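Local atomic coordinates of possible thiol-disulfide isomerase (Cytophaga hutchinsonii, PDB entry 3HCZ), a protein that is of unproven function but probably acts as a thiol-disulfide isomerase with a thioredoxin-like fold. Residues A[24-29]-A[34-39]. Residues are numbered along the deposited sequence; the frame is centred on the assembly and turned at random.
Sequences RYLYDV and TILFFW
Leu26 and Thr34 meet through methyl groups, CD1 of Leu26 lying 4.0 Å from CG2 of Thr34, and each of the two residues buries about 50 Å² of the 156 Å² summed between the segments. The leucine spends its two branches on different partners: while CD1 takes the threonine, CD2 approaches CD2 of Leu36 at 4.4 Å, a looser methyl-to-methyl approach. Both leucines hold CG anti to the backbone N (chi1 172° for Leu26, 175° for Leu36), which carries their CD2 methyls toward each other.

The remaining pair is mixed in character. CG1 of Val29 comes within 3.9 Å of OG1 of Thr34, a van der Waals contact between a methyl and a hydroxyl oxygen. With chi1 at -57°, Thr34 sets OG1 beside its own backbone N and CG2 anti to it, a rotation that directs OG1 to the valine and CG2 to the leucine. Thr34 is modelled in two conformers, and its contacts and torsion given here belong to one of them.

No hydrogen bond joins the two segments; two backbone bonds shape 24-29 itself. There Asp28 N bonds to Tyr25 O at 3.0 Å and Val29 N to Leu26 O at 3.1 Å, the i to i-3 pattern of a 3-10 turn, which presents Leu26 and Val29 together toward the strand.

All four touching residues are buried. Through Leu26, which meets Thr34, Leu36 and Tyr68, the turn packs against the mixed sheet of this thioredoxin-like domain, where strand 33-39 runs between parallel strand 65-71 and antiparallel strand 114-118. Tyr68 of the former touches both Leu26 and Leu36, whereas Phe37 packs on helix 49-60.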
ATOM      1  N   ARG A  24      12.701  -1.637  -4.583  1.00 13.62           N
ATOM      2  CA  ARG A  24      12.007  -0.351  -4.547  1.00 15.55           C
ATOM      3  C   ARG A  24      11.640  -0.064  -3.105  1.00 14.92           C
ATOM      4  O   ARG A  24      10.562  -0.457  -2.638  1.00 16.40           O
ATOM      5  CB  ARG A  24      10.760  -0.372  -5.453  1.00 15.22           C
ATOM      6  CG  ARG A  24      11.031  -0.579  -6.963  1.00 15.33           C
ATOM      7  CD  ARG A  24      11.848   0.580  -7.646  1.00 16.18           C
ATOM      8  NE  ARG A  24      11.421   1.908  -7.151  1.00 18.65           N
ATOM      9  CZ  ARG A  24      10.295   2.538  -7.504  1.00 19.41           C
ATOM     10  NH1 ARG A  24      10.012   3.697  -6.951  1.00 22.70           N
ATOM     11  NH2 ARG A  24       9.447   2.041  -8.404  1.00 15.57           N
ATOM     12  N   TYR A  25      12.556   0.553  -2.363  1.00 14.94           N
ATOM     13  CA  TYR A  25      12.284   0.824  -0.943  1.00 14.75           C
ATOM     14  C   TYR A  25      11.136   1.789  -0.758  1.00 15.38           C
ATOM     15  O   TYR A  25      10.998   2.775  -1.514  1.00 16.38           O
ATOM     16  CB  TYR A  25      13.482   1.423  -0.176  1.00 15.28           C
ATOM     17  CG  TYR A  25      14.803   0.673  -0.225  1.00 16.57           C
ATOM     18  CD1 TYR A  25      14.893  -0.675  -0.698  1.00 16.27           C
ATOM     19  CD2 TYR A  25      15.965   1.312   0.231  1.00 15.91           C
ATOM     20  CE1 TYR A  25      16.171  -1.352  -0.744  1.00 14.46           C
ATOM     21  CE2 TYR A  25      17.215   0.662   0.219  1.00 17.59           C
ATOM     22  CZ  TYR A  25      17.295  -0.663  -0.276  1.00 15.58           C
ATOM     23  OH  TYR A  25      18.512  -1.249  -0.268  1.00 16.40           O
ATOM     24  N   LEU A  26      10.333   1.531   0.275  1.00 15.66           N
ATOM     25  CA  LEU A  26       9.208   2.426   0.577  1.00 15.88           C
ATOM     26  C   LEU A  26       9.646   3.887   0.709  1.00 16.11           C
ATOM     27  O   LEU A  26       9.009   4.809   0.132  1.00 16.87           O
ATOM     28  CB  LEU A  26       8.457   1.953   1.842  1.00 13.98           C
ATOM     29  CG  LEU A  26       7.384   2.938   2.326  1.00 16.24           C
ATOM     30  CD1 LEU A  26       6.252   3.039   1.280  1.00 16.09           C
ATOM     31  CD2 LEU A  26       6.836   2.458   3.703  1.00 14.12           C
ATOM     32  N   TYR A  27      10.736   4.115   1.440  1.00 15.55           N
ATOM     33  CA  TYR A  27      11.169   5.456   1.715  1.00 16.60           C
ATOM     34  C   TYR A  27      11.666   6.199   0.465  1.00 17.30           C
ATOM     35  O   TYR A  27      11.752   7.446   0.452  1.00 17.70           O
ATOM     36  CB  TYR A  27      12.282   5.432   2.779  1.00 17.66           C
ATOM     37  CG  TYR A  27      11.766   5.292   4.220  1.00 17.72           C
ATOM     38  CD1 TYR A  27      10.469   4.868   4.490  1.00 22.05           C
ATOM     39  CD2 TYR A  27      12.616   5.507   5.291  1.00 18.92           C
ATOM     40  CE1 TYR A  27      10.005   4.724   5.802  1.00 18.09           C
ATOM     41  CE2 TYR A  27      12.186   5.363   6.605  1.00 19.13           C
ATOM     42  CZ  TYR A  27      10.881   4.972   6.851  1.00 20.83           C
ATOM     43  OH  TYR A  27      10.486   4.839   8.154  1.00 21.30           O
ATOM     44  N   ASP A  28      11.966   5.456  -0.580  1.00 16.87           N
ATOM     45  CA  ASP A  28      12.443   6.052  -1.829  1.00 18.43           C
ATOM     46  C   ASP A  28      11.326   6.459  -2.794  1.00 17.65           C
ATOM     47  O   ASP A  28      11.599   7.113  -3.824  1.00 17.59           O
ATOM     48  CB  ASP A  28      13.435   5.107  -2.530  1.00 18.74           C
ATOM     49  CG  ASP A  28      14.739   4.995  -1.778  1.00 22.15           C
ATOM     50  OD1 ASP A  28      15.117   5.998  -1.146  1.00 24.36           O
ATOM     51  OD2 ASP A  28      15.382   3.920  -1.790  1.00 23.77           O
ATOM     52  N   VAL A  29      10.096   6.129  -2.450  1.00 15.79           N
ATOM     53  CA  VAL A  29       8.940   6.522  -3.227  1.00 16.91           C
ATOM     54  C   VAL A  29       8.753   8.027  -3.069  1.00 17.29           C
ATOM     55  O   VAL A  29       8.796   8.524  -1.945  1.00 18.11           O
ATOM     56  CB  VAL A  29       7.685   5.764  -2.800  1.00 17.71           C
ATOM     57  CG1 VAL A  29       6.458   6.304  -3.569  1.00 18.68           C
ATOM     58  CG2 VAL A  29       7.906   4.240  -3.116  1.00 18.12           C
ATOM     59  N   THR A  34       1.335   8.357  -0.173  1.00 14.10           N
ATOM     60  CA  THR A  34       1.549   6.949  -0.509  0.70 14.18           C
ATOM     61  C   THR A  34       0.515   6.111   0.220  1.00 15.54           C
ATOM     62  O   THR A  34       0.385   6.199   1.455  1.00 15.52           O
ATOM     63  CB  THR A  34       2.962   6.418  -0.120  0.70 14.11           C
ATOM     64  OG1 THR A  34       3.950   7.224  -0.747  0.70 14.87           O
ATOM     65  CG2 THR A  34       3.149   4.890  -0.541  0.70 10.88           C
ATOM     66  N   ILE A  35      -0.224   5.298  -0.538  1.00 14.89           N
ATOM     67  CA  ILE A  35      -1.136   4.334   0.032  0.50 14.74           C
ATOM     68  C   ILE A  35      -0.336   3.035   0.228  1.00 15.84           C
ATOM     69  O   ILE A  35       0.122   2.432  -0.751  1.00 16.84           O
ATOM     70  CB  ILE A  35      -2.358   4.097  -0.902  0.50 13.63           C
ATOM     71  CG1 ILE A  35      -2.974   5.424  -1.383  0.50 12.75           C
ATOM     72  CG2 ILE A  35      -3.406   3.196  -0.224  0.50 14.93           C
ATOM     73  CD1 ILE A  35      -3.316   6.400  -0.264  0.50  9.50           C
ATOM     74  N   LEU A  36      -0.153   2.637   1.471  1.00 14.46           N
ATOM     75  CA  LEU A  36       0.525   1.434   1.743  1.00 16.10           C
ATOM     76  C   LEU A  36      -0.547   0.338   1.784  1.00 15.92           C
ATOM     77  O   LEU A  36      -1.428   0.359   2.645  1.00 17.04           O
ATOM     78  CB  LEU A  36       1.332   1.582   3.043  1.00 16.99           C
ATOM     79  CG  LEU A  36       2.033   0.348   3.565  1.00 17.71           C
ATOM     80  CD1 LEU A  36       2.927  -0.362   2.464  1.00 20.77           C
ATOM     81  CD2 LEU A  36       2.889   0.853   4.748  1.00 17.54           C
ATOM     82  N   PHE A  37      -0.469  -0.625   0.866  1.00 15.16           N
ATOM     83  CA  PHE A  37      -1.556  -1.639   0.746  1.00 15.14           C
ATOM     84  C   PHE A  37      -1.062  -3.083   0.791  1.00 14.97           C
ATOM     85  O   PHE A  37      -0.468  -3.571  -0.168  1.00 14.83           O
ATOM     86  CB  PHE A  37      -2.352  -1.348  -0.547  1.00 15.34           C
ATOM     87  CG  PHE A  37      -3.548  -2.195  -0.742  1.00 16.63           C
ATOM     88  CD1 PHE A  37      -4.681  -2.052   0.080  1.00 17.10           C
ATOM     89  CD2 PHE A  37      -3.565  -3.158  -1.752  1.00 20.15           C
ATOM     90  CE1 PHE A  37      -5.833  -2.867  -0.134  1.00 20.00           C
ATOM     91  CE2 PHE A  37      -4.696  -3.966  -1.959  1.00 19.49           C
ATOM     92  CZ  PHE A  37      -5.828  -3.809  -1.149  1.00 20.04           C
ATOM     93  N   PHE A  38      -1.360  -3.792   1.885  1.00 14.36           N
ATOM     94  CA  PHE A  38      -0.889  -5.166   2.041  1.00 14.82           C
ATOM     95  C   PHE A  38      -1.996  -6.107   1.597  1.00 15.31           C
ATOM     96  O   PHE A  38      -3.146  -5.975   2.046  1.00 14.48           O
ATOM     97  CB  PHE A  38      -0.486  -5.484   3.493  1.00 14.01           C
ATOM     98  CG  PHE A  38       0.619  -4.621   4.034  1.00 16.33           C
ATOM     99  CD1 PHE A  38       1.973  -5.022   3.913  1.00 14.47           C
ATOM    100  CD2 PHE A  38       0.320  -3.421   4.717  1.00 18.44           C
ATOM    101  CE1 PHE A  38       3.034  -4.209   4.399  1.00 19.25           C
ATOM    102  CE2 PHE A  38       1.375  -2.600   5.240  1.00 20.76           C
ATOM    103  CZ  PHE A  38       2.732  -2.984   5.073  1.00 18.22           C
ATOM    104  N   TRP A  39      -1.653  -7.057   0.731  1.00 15.21           N
ATOM    105  CA  TRP A  39      -2.661  -7.920   0.117  1.00 15.70           C
ATOM    106  C   TRP A  39      -2.052  -9.262  -0.241  1.00 15.23           C
ATOM    107  O   TRP A  39      -0.820  -9.461  -0.173  1.00 14.94           O
ATOM    108  CB  TRP A  39      -3.289  -7.239  -1.121  1.00 15.60           C
ATOM    109  CG  TRP A  39      -2.374  -7.171  -2.298  1.00 15.61           C
ATOM    110  CD1 TRP A  39      -1.282  -6.317  -2.480  1.00 15.03           C
ATOM    111  CD2 TRP A  39      -2.434  -8.006  -3.452  1.00 15.36           C
ATOM    112  NE1 TRP A  39      -0.701  -6.570  -3.711  1.00 13.89           N
ATOM    113  CE2 TRP A  39      -1.382  -7.609  -4.311  1.00 16.69           C
ATOM    114  CE3 TRP A  39      -3.289  -9.053  -3.850  1.00 15.16           C
ATOM    115  CZ2 TRP A  39      -1.156  -8.235  -5.544  1.00 13.73           C
ATOM    116  CZ3 TRP A  39      -3.071  -9.670  -5.076  1.00 17.98           C
ATOM    117  CH2 TRP A  39      -2.017  -9.252  -5.911  1.00 16.66           C
TER